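Local coordinates for protein cytochrome p450EpoK (Sorangium cellulosum, PDB 1PKF) that is a bacterial cytochrome P450, a mostly helical haem protein, and holds epothilone D beside its haem in this model, at residues 15-20 / 301-306; 297-302 / 328-333. One frame throughout, in Å; residues are numbered along the deposited sequence.

Contact 1. Residues 15-20 / 301-306; sequences FDFKPF and LRIGTV. With EPD (epothilone D), chain C.
The loop 15-20 comes nearest to segment 301-306 where Pro19 faces Arg302, their CA atoms 6.6 Å apart, and a side chain of one segment bonds to the backbone of the other. The contact belongs to the cytochrome P450 fold: an N-terminal loop lies against the turn that leads into strand 304-309 of the mixed sheet. Arg302 carries the polar part. Its NH1 donates to Pro19 O over 2.8 Å, with an N-H...O angle of 161°. The oxygen lies in the guanidinium plane, and the donor lies in the plane of the carbonyl. CG of Arg302 is anti to its backbone N, and the chain bends at chi3 (-67°), which turns the guanidinium onto that oxygen. The other nitrogens of this buried group are also used: NE donates to His400 O and NH2 to Gly398 O. Three backbone carbonyls thus grip the group and should fix its rotation. Phe20 packs against the stem of the same arginine, crossing it at about a right angle. Its CE2 is 3.4 Å from Arg302 CD, and the ring and guanidinium planes are only 12° apart. Ile303 supplies the apolar part. Its CG1 meets Pro19 CB at 4.0 Å, while its CG2 branch reaches the edge of the Phe17 ring. Pro19 CD covers one face of that ring, and Trp44 of strand 41-44 meets it edge-to-face. Past Ile303 the chain turns to the ligand pocket, where Thr305 OG1 bonds a haem propionate oxygen, O1A. Thr305 OG1 also lies 3.6 Å from C9 of epothilone D. At Gly304 the backbone O accepts a hydrogen bond of 2.9 Å from O10 of epothilone D.

Contact 2. Residues 297-302 / 328-333; sequences FENILR and LLIPSA. Unlike the reference sequence in segment 297-302: Glu298 (reference Asp).
An Asx turn after helix 287-297 rests here on the start of the short helix 330-333, with Asn299 nearest Pro331 (CA to CA 5.2 Å). Asn299 OD1 accepts from Leu301 N at 3.0 Å. The donor stands well above the carbonyl plane of the amide, 51° out of it. The amide's other end, ND2, bonds to Leu295 O, so both polar ends of this buried side chain are held and its flip should be fixed. With CG anti to the backbone N (chi1 -168°), the amide extends over Ile330. The CG2 branch of Ile330 meets it, 3.6 Å from Asn299 OD1 and nearly as close to Asn299 CG. Behind the amide, Asn299 CB packs on Pro331 CA and CB.

In the P450 fold this is where strand 325-329 gives way to a helical turn. Leu329 is the N-cap residue, and its O accepts from both Ser332 N and Ala333 N. The turn sets Ile330 and Pro331 toward the 297-302 loop. Leu301 CD1 meets Ile330 CD1 at 4.1 Å, and the two side chains cross at a slant. The Leu301 side chain also comes to about 4 Å from epothilone D, between nearest atoms. The Pro331 ring turns CG to the backbone of the loop, 3.5 Å from Leu301 O. Phe29 and Ile32 of helix 29-38 also touch this proline. One water bridges the backbones: it accepts from Asn299 N at 3.1 Å and donates to Pro331 O at 3.2 Å.

Both contacts are buried, and their centres are 9 Å apart. They share Leu301 and Arg302. The Arg302 side chain serves contact 1, while in contact 2 only its backbone O comes near Pro331; Leu301 packs in contact 2. Contact 1 ties an N-terminal loop, distant in sequence, to this part of the fold through a charged group and aromatic rings. Contact 2 joins pieces only 26 residues apart, and its chemistry is an amide, apolar branches, a proline and a bridging water. The two meet in one sheet, where strands 304-309 and 325-329 are antiparallel neighbours. Thr305 O probably accepts from Leu328 N there, at 2.9 Å. Gly304, a residue of the epothilone D pocket, packs its CA on Ile330 CD1 at 3.6 Å.

Contact 1. Residues 15-20 / 301-306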
loop_
_atom_site.group_PDB
_atom_site.type_symbol
_atom_site.label_atom_id
_atom_site.label_comp_id
_atom_site.label_asym_id
_atom_site.label_seq_id
_atom_site.Cartn_x
_atom_site.Cartn_y
_atom_site.Cartn_z
ATOM N N PHE A 15 -24.822 7.081 -9.821
ATOM C CA PHE A 15 -24.797 8.544 -9.580
ATOM C C PHE A 15 -23.402 9.283 -9.599
ATOM O O PHE A 15 -22.696 9.330 -10.624
ATOM C CB PHE A 15 -25.494 8.847 -8.220
ATOM C CG PHE A 15 -27.027 8.711 -8.213
ATOM C CD1 PHE A 15 -27.678 8.303 -7.043
ATOM C CD2 PHE A 15 -27.809 9.047 -9.325
ATOM C CE1 PHE A 15 -29.074 8.198 -6.987
ATOM C CE2 PHE A 15 -29.207 8.951 -9.278
ATOM C CZ PHE A 15 -29.840 8.525 -8.107
ATOM N N ASP A 16 -23.039 9.870 -8.448
ATOM C CA ASP A 16 -21.963 10.886 -8.321
ATOM C C ASP A 16 -20.662 10.308 -7.716
ATOM O O ASP A 16 -20.593 10.076 -6.493
ATOM C CB ASP A 16 -22.503 12.041 -7.442
ATOM C CG ASP A 16 -21.421 13.064 -7.005
ATOM O OD1 ASP A 16 -21.141 14.024 -7.772
ATOM O OD2 ASP A 16 -20.841 13.024 -5.891
ATOM N N PHE A 17 -19.644 10.068 -8.555
ATOM C CA PHE A 17 -18.315 9.601 -8.061
ATOM C C PHE A 17 -17.216 10.641 -8.302
ATOM O O PHE A 17 -16.756 10.854 -9.429
ATOM C CB PHE A 17 -17.913 8.280 -8.697
ATOM C CG PHE A 17 -16.648 7.654 -8.113
ATOM C CD1 PHE A 17 -16.472 7.517 -6.766
ATOM C CD2 PHE A 17 -15.670 7.161 -8.954
ATOM C CE1 PHE A 17 -15.316 6.948 -6.263
ATOM C CE2 PHE A 17 -14.527 6.583 -8.455
ATOM C CZ PHE A 17 -14.356 6.486 -7.105
ATOM N N LYS A 18 -16.808 11.261 -7.213
ATOM C CA LYS A 18 -15.826 12.320 -7.195
ATOM C C LYS A 18 -14.796 12.069 -6.078
ATOM O O LYS A 18 -14.827 12.710 -5.013
ATOM C CB LYS A 18 -16.550 13.650 -6.954
ATOM C CG LYS A 18 -17.427 14.081 -8.120
ATOM C CD LYS A 18 -18.009 15.429 -7.814
ATOM C CE LYS A 18 -19.123 15.806 -8.805
ATOM N NZ LYS A 18 -20.224 16.464 -8.065
ATOM N N PRO A 19 -13.888 11.136 -6.317
ATOM C CA PRO A 19 -12.898 10.729 -5.300
ATOM C C PRO A 19 -11.788 11.735 -5.032
ATOM O O PRO A 19 -10.948 11.454 -4.182
ATOM C CB PRO A 19 -12.310 9.467 -5.895
ATOM C CG PRO A 19 -12.445 9.654 -7.330
ATOM C CD PRO A 19 -13.747 10.368 -7.562
ATOM N N PHE A 20 -11.754 12.852 -5.767
ATOM C CA PHE A 20 -10.804 13.935 -5.517
ATOM C C PHE A 20 -11.472 15.177 -4.974
ATOM O O PHE A 20 -10.792 16.168 -4.726
ATOM C CB PHE A 20 -9.999 14.260 -6.788
ATOM C CG PHE A 20 -9.144 13.130 -7.211
ATOM C CD1 PHE A 20 -9.546 12.275 -8.213
ATOM C CD2 PHE A 20 -7.993 12.828 -6.510
ATOM C CE1 PHE A 20 -8.768 11.186 -8.572
ATOM C CE2 PHE A 20 -7.221 11.735 -6.858
ATOM C CZ PHE A 20 -7.612 10.917 -7.889
ATOM N N LEU A 301 -7.062 3.099 0.698
ATOM C CA LEU A 301 -7.133 3.366 -0.724
ATOM C C LEU A 301 -8.255 4.371 -1.030
ATOM O O LEU A 301 -9.297 4.349 -0.380
ATOM C CB LEU A 301 -7.318 2.099 -1.508
ATOM C CG LEU A 301 -6.126 1.162 -1.471
ATOM C CD1 LEU A 301 -6.470 -0.185 -2.059
ATOM C CD2 LEU A 301 -4.922 1.787 -2.219
ATOM N N ARG A 302 -7.962 5.307 -1.944
ATOM C CA ARG A 302 -8.916 6.312 -2.429
ATOM C C ARG A 302 -10.000 5.674 -3.295
ATOM O O ARG A 302 -11.189 5.956 -3.146
ATOM C CB ARG A 302 -8.158 7.375 -3.266
ATOM C CG ARG A 302 -8.969 8.607 -3.640
ATOM C CD ARG A 302 -8.142 9.768 -4.256
ATOM N NE ARG A 302 -7.231 10.332 -3.275
ATOM C CZ ARG A 302 -7.548 11.305 -2.447
ATOM N NH1 ARG A 302 -8.743 11.862 -2.493
ATOM N NH2 ARG A 302 -6.659 11.759 -1.582
ATOM N N ILE A 303 -9.569 4.849 -4.231
ATOM C CA ILE A 303 -10.447 4.165 -5.152
ATOM C C ILE A 303 -10.261 2.636 -5.036
ATOM O O ILE A 303 -11.181 1.906 -4.650
ATOM C CB ILE A 303 -10.205 4.637 -6.601
ATOM C CG1 ILE A 303 -10.220 6.191 -6.672
ATOM C CG2 ILE A 303 -11.256 4.057 -7.489
ATOM C CD1 ILE A 303 -9.099 6.806 -7.456
ATOM N N GLY A 304 -9.085 2.134 -5.374
ATOM C CA GLY A 304 -8.828 0.719 -5.217
ATOM C C GLY A 304 -7.697 0.296 -6.098
ATOM O O GLY A 304 -6.672 0.941 -6.125
ATOM N N THR A 305 -7.869 -0.814 -6.798
ATOM C CA THR A 305 -6.839 -1.277 -7.697
ATOM C C THR A 305 -7.501 -1.537 -9.031
ATOM O O THR A 305 -8.718 -1.397 -9.144
ATOM C CB THR A 305 -6.106 -2.498 -7.100
ATOM O OG1 THR A 305 -5.021 -2.877 -7.964
ATOM C CG2 THR A 305 -7.047 -3.713 -7.033
ATOM N N VAL A 306 -6.713 -1.858 -10.037
ATOM C CA VAL A 306 -7.208 -1.935 -11.398
ATOM C C VAL A 306 -6.973 -3.292 -12.047
ATOM O O VAL A 306 -6.025 -4.009 -11.722
ATOM C CB VAL A 306 -6.566 -0.856 -12.328
ATOM C CG1 VAL A 306 -7.003 0.483 -11.870
ATOM C CG2 VAL A 306 -5.036 -0.907 -12.303
HETATM C C51 EPD C . -1.497 -0.697 -1.847
HETATM C C5 EPD C . -0.932 -0.931 -3.231
HETATM C C4 EPD C . 0.375 -0.785 -3.329
HETATM C C3 EPD C . 1.139 -1.185 -4.555
HETATM C C2 EPD C . 1.973 0.010 -5.123
HETATM C C20 EPD C . 2.837 -0.374 -6.413
HETATM C C21 EPD C . 3.346 0.780 -7.266
HETATM C C22 EPD C . 2.971 -1.692 -6.659
HETATM C C23 EPD C . 3.671 -2.228 -7.770
HETATM C C24 EPD C . 4.025 -3.434 -8.081
HETATM S S1 EPD C . 4.845 -3.530 -9.617
HETATM C C25 EPD C . 4.601 -1.825 -9.734
HETATM C C27 EPD C . 5.131 -1.150 -10.967
HETATM N N26 EPD C . 3.998 -1.275 -8.784
HETATM C C6 EPD C . -1.703 -1.790 -4.258
HETATM C C7 EPD C . -3.120 -1.303 -4.531
HETATM C C8 EPD C . -3.034 -0.035 -5.401
HETATM C C9 EPD C . -3.257 0.059 -6.889
HETATM C C91 EPD C . -2.293 -0.478 -7.872
HETATM C C10 EPD C . -3.043 1.651 -7.022
HETATM O O10 EPD C . -4.105 2.266 -6.194
HETATM C C11 EPD C . -2.893 2.210 -8.496
HETATM C C28 EPD C . -4.133 2.060 -9.363
HETATM C C12 EPD C . -2.495 3.685 -8.493
HETATM O O12 EPD C . -3.418 4.468 -8.223
HETATM C C13 EPD C . -1.015 4.021 -8.795
HETATM C C30 EPD C . -0.542 3.548 -10.148
HETATM C C29 EPD C . -0.682 5.492 -8.540
HETATM C C14 EPD C . -0.078 3.160 -7.806
HETATM O O14 EPD C . 1.313 3.208 -8.145
HETATM C C15 EPD C . -0.054 3.593 -6.366
HETATM C C16 EPD C . 0.788 2.585 -5.509
HETATM O O16 EPD C . 1.166 2.913 -4.406
HETATM O O1 EPD C . 1.107 1.254 -6.028
#

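Contact 2. Residues 297-302 / 328-333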
loop_
_atom_site.group_PDB
_atom_site.type_symbol
_atom_site.label_atom_id
_atom_site.label_comp_id
_atom_site.label_asym_id
_atom_site.label_seq_id
_atom_site.Cartn_x
_atom_site.Cartn_y
_atom_site.Cartn_z
ATOM N N PHE A 297 -12.253 -1.492 8.045
ATOM C CA PHE A 297 -13.236 -0.513 8.394
ATOM C C PHE A 297 -12.939 0.776 7.652
ATOM O O PHE A 297 -13.833 1.536 7.302
ATOM C CB PHE A 297 -13.141 -0.195 9.874
ATOM C CG PHE A 297 -13.994 0.965 10.292
ATOM C CD1 PHE A 297 -15.377 0.893 10.175
ATOM C CD2 PHE A 297 -13.432 2.109 10.808
ATOM C CE1 PHE A 297 -16.181 1.946 10.578
ATOM C CE2 PHE A 297 -14.218 3.172 11.183
ATOM C CZ PHE A 297 -15.604 3.096 11.075
ATOM N N GLU A 298 -11.662 1.048 7.464
ATOM C CA GLU A 298 -11.364 2.238 6.744
ATOM C C GLU A 298 -10.107 2.284 5.932
ATOM O O GLU A 298 -9.078 2.823 6.277
ATOM C CB GLU A 298 -11.599 3.384 7.632
ATOM C CG GLU A 298 -10.545 3.710 8.573
ATOM C CD GLU A 298 -10.532 5.178 8.550
ATOM O OE1 GLU A 298 -9.970 5.788 9.457
ATOM O OE2 GLU A 298 -11.161 5.674 7.564
ATOM N N ASN A 299 -10.269 1.676 4.802
ATOM C CA ASN A 299 -9.195 1.346 3.977
ATOM C C ASN A 299 -8.496 2.591 3.464
ATOM O O ASN A 299 -9.155 3.585 3.119
ATOM C CB ASN A 299 -9.736 0.590 2.802
ATOM C CG ASN A 299 -8.653 -0.046 2.014
ATOM O OD1 ASN A 299 -8.302 0.412 0.914
ATOM N ND2 ASN A 299 -8.115 -1.118 2.551
ATOM N N ILE A 300 -7.168 2.496 3.375
ATOM C CA ILE A 300 -6.339 3.614 2.973
ATOM C C ILE A 300 -6.455 3.962 1.503
ATOM O O ILE A 300 -5.963 5.014 1.089
ATOM C CB ILE A 300 -4.833 3.354 3.329
ATOM C CG1 ILE A 300 -4.298 2.130 2.592
ATOM C CG2 ILE A 300 -4.669 3.243 4.831
ATOM C CD1 ILE A 300 -2.773 1.935 2.696
ATOM N N LEU A 301 -7.062 3.099 0.698
ATOM C CA LEU A 301 -7.133 3.366 -0.724
ATOM C C LEU A 301 -8.255 4.371 -1.030
ATOM O O LEU A 301 -9.297 4.349 -0.380
ATOM C CB LEU A 301 -7.318 2.099 -1.508
ATOM C CG LEU A 301 -6.126 1.162 -1.471
ATOM C CD1 LEU A 301 -6.470 -0.185 -2.059
ATOM C CD2 LEU A 301 -4.922 1.787 -2.219
ATOM N N ARG A 302 -7.962 5.307 -1.944
ATOM C CA ARG A 302 -8.916 6.312 -2.429
ATOM C C ARG A 302 -10.000 5.674 -3.295
ATOM O O ARG A 302 -11.189 5.956 -3.146
ATOM C CB ARG A 302 -8.158 7.375 -3.266
ATOM C CG ARG A 302 -8.969 8.607 -3.640
ATOM C CD ARG A 302 -8.142 9.768 -4.256
ATOM N NE ARG A 302 -7.231 10.332 -3.275
ATOM C CZ ARG A 302 -7.548 11.305 -2.447
ATOM N NH1 ARG A 302 -8.743 11.862 -2.493
ATOM N NH2 ARG A 302 -6.659 11.759 -1.582
ATOM N N LEU A 328 -11.543 -1.746 -8.829
ATOM C CA LEU A 328 -12.196 -2.419 -7.721
ATOM C C LEU A 328 -12.233 -1.468 -6.567
ATOM O O LEU A 328 -11.195 -1.148 -6.015
ATOM C CB LEU A 328 -11.418 -3.682 -7.348
ATOM C CG LEU A 328 -10.835 -4.506 -8.485
ATOM C CD1 LEU A 328 -10.302 -5.822 -7.943
ATOM C CD2 LEU A 328 -11.827 -4.770 -9.543
ATOM N N LEU A 329 -13.428 -1.010 -6.199
ATOM C CA LEU A 329 -13.641 -0.033 -5.162
ATOM C C LEU A 329 -13.500 -0.615 -3.746
ATOM O O LEU A 329 -14.484 -0.808 -3.001
ATOM C CB LEU A 329 -14.998 0.647 -5.355
ATOM C CG LEU A 329 -15.204 1.968 -4.652
ATOM C CD1 LEU A 329 -14.097 2.958 -5.036
ATOM C CD2 LEU A 329 -16.615 2.556 -4.936
ATOM N N ILE A 330 -12.244 -0.836 -3.348
ATOM C CA ILE A 330 -11.987 -1.561 -2.131
ATOM C C ILE A 330 -12.626 -1.009 -0.895
ATOM O O ILE A 330 -13.174 -1.762 -0.133
ATOM C CB ILE A 330 -10.479 -1.809 -1.928
ATOM C CG1 ILE A 330 -10.085 -2.962 -2.844
ATOM C CG2 ILE A 330 -10.195 -2.270 -0.500
ATOM C CD1 ILE A 330 -9.219 -2.579 -3.900
ATOM N N PRO A 331 -12.525 0.277 -0.622
ATOM C CA PRO A 331 -13.084 0.786 0.627
ATOM C C PRO A 331 -14.613 0.597 0.684
ATOM O O PRO A 331 -15.203 0.596 1.773
ATOM C CB PRO A 331 -12.676 2.270 0.631
ATOM C CG PRO A 331 -12.284 2.572 -0.767
ATOM C CD PRO A 331 -11.865 1.319 -1.421
ATOM N N SER A 332 -15.223 0.435 -0.489
ATOM C CA SER A 332 -16.649 0.204 -0.596
ATOM C C SER A 332 -16.995 -1.257 -0.380
ATOM O O SER A 332 -17.890 -1.579 0.410
ATOM C CB SER A 332 -17.161 0.574 -1.991
ATOM O OG SER A 332 -18.567 0.368 -2.015
ATOM N N ALA A 333 -16.326 -2.116 -1.139
ATOM C CA ALA A 333 -16.476 -3.539 -0.998
ATOM C C ALA A 333 -16.328 -3.942 0.455
ATOM O O ALA A 333 -16.983 -4.850 0.896
ATOM C CB ALA A 333 -15.453 -4.272 -1.848
HETATM O O HOH W 1 -13.051 0.402 4.175
#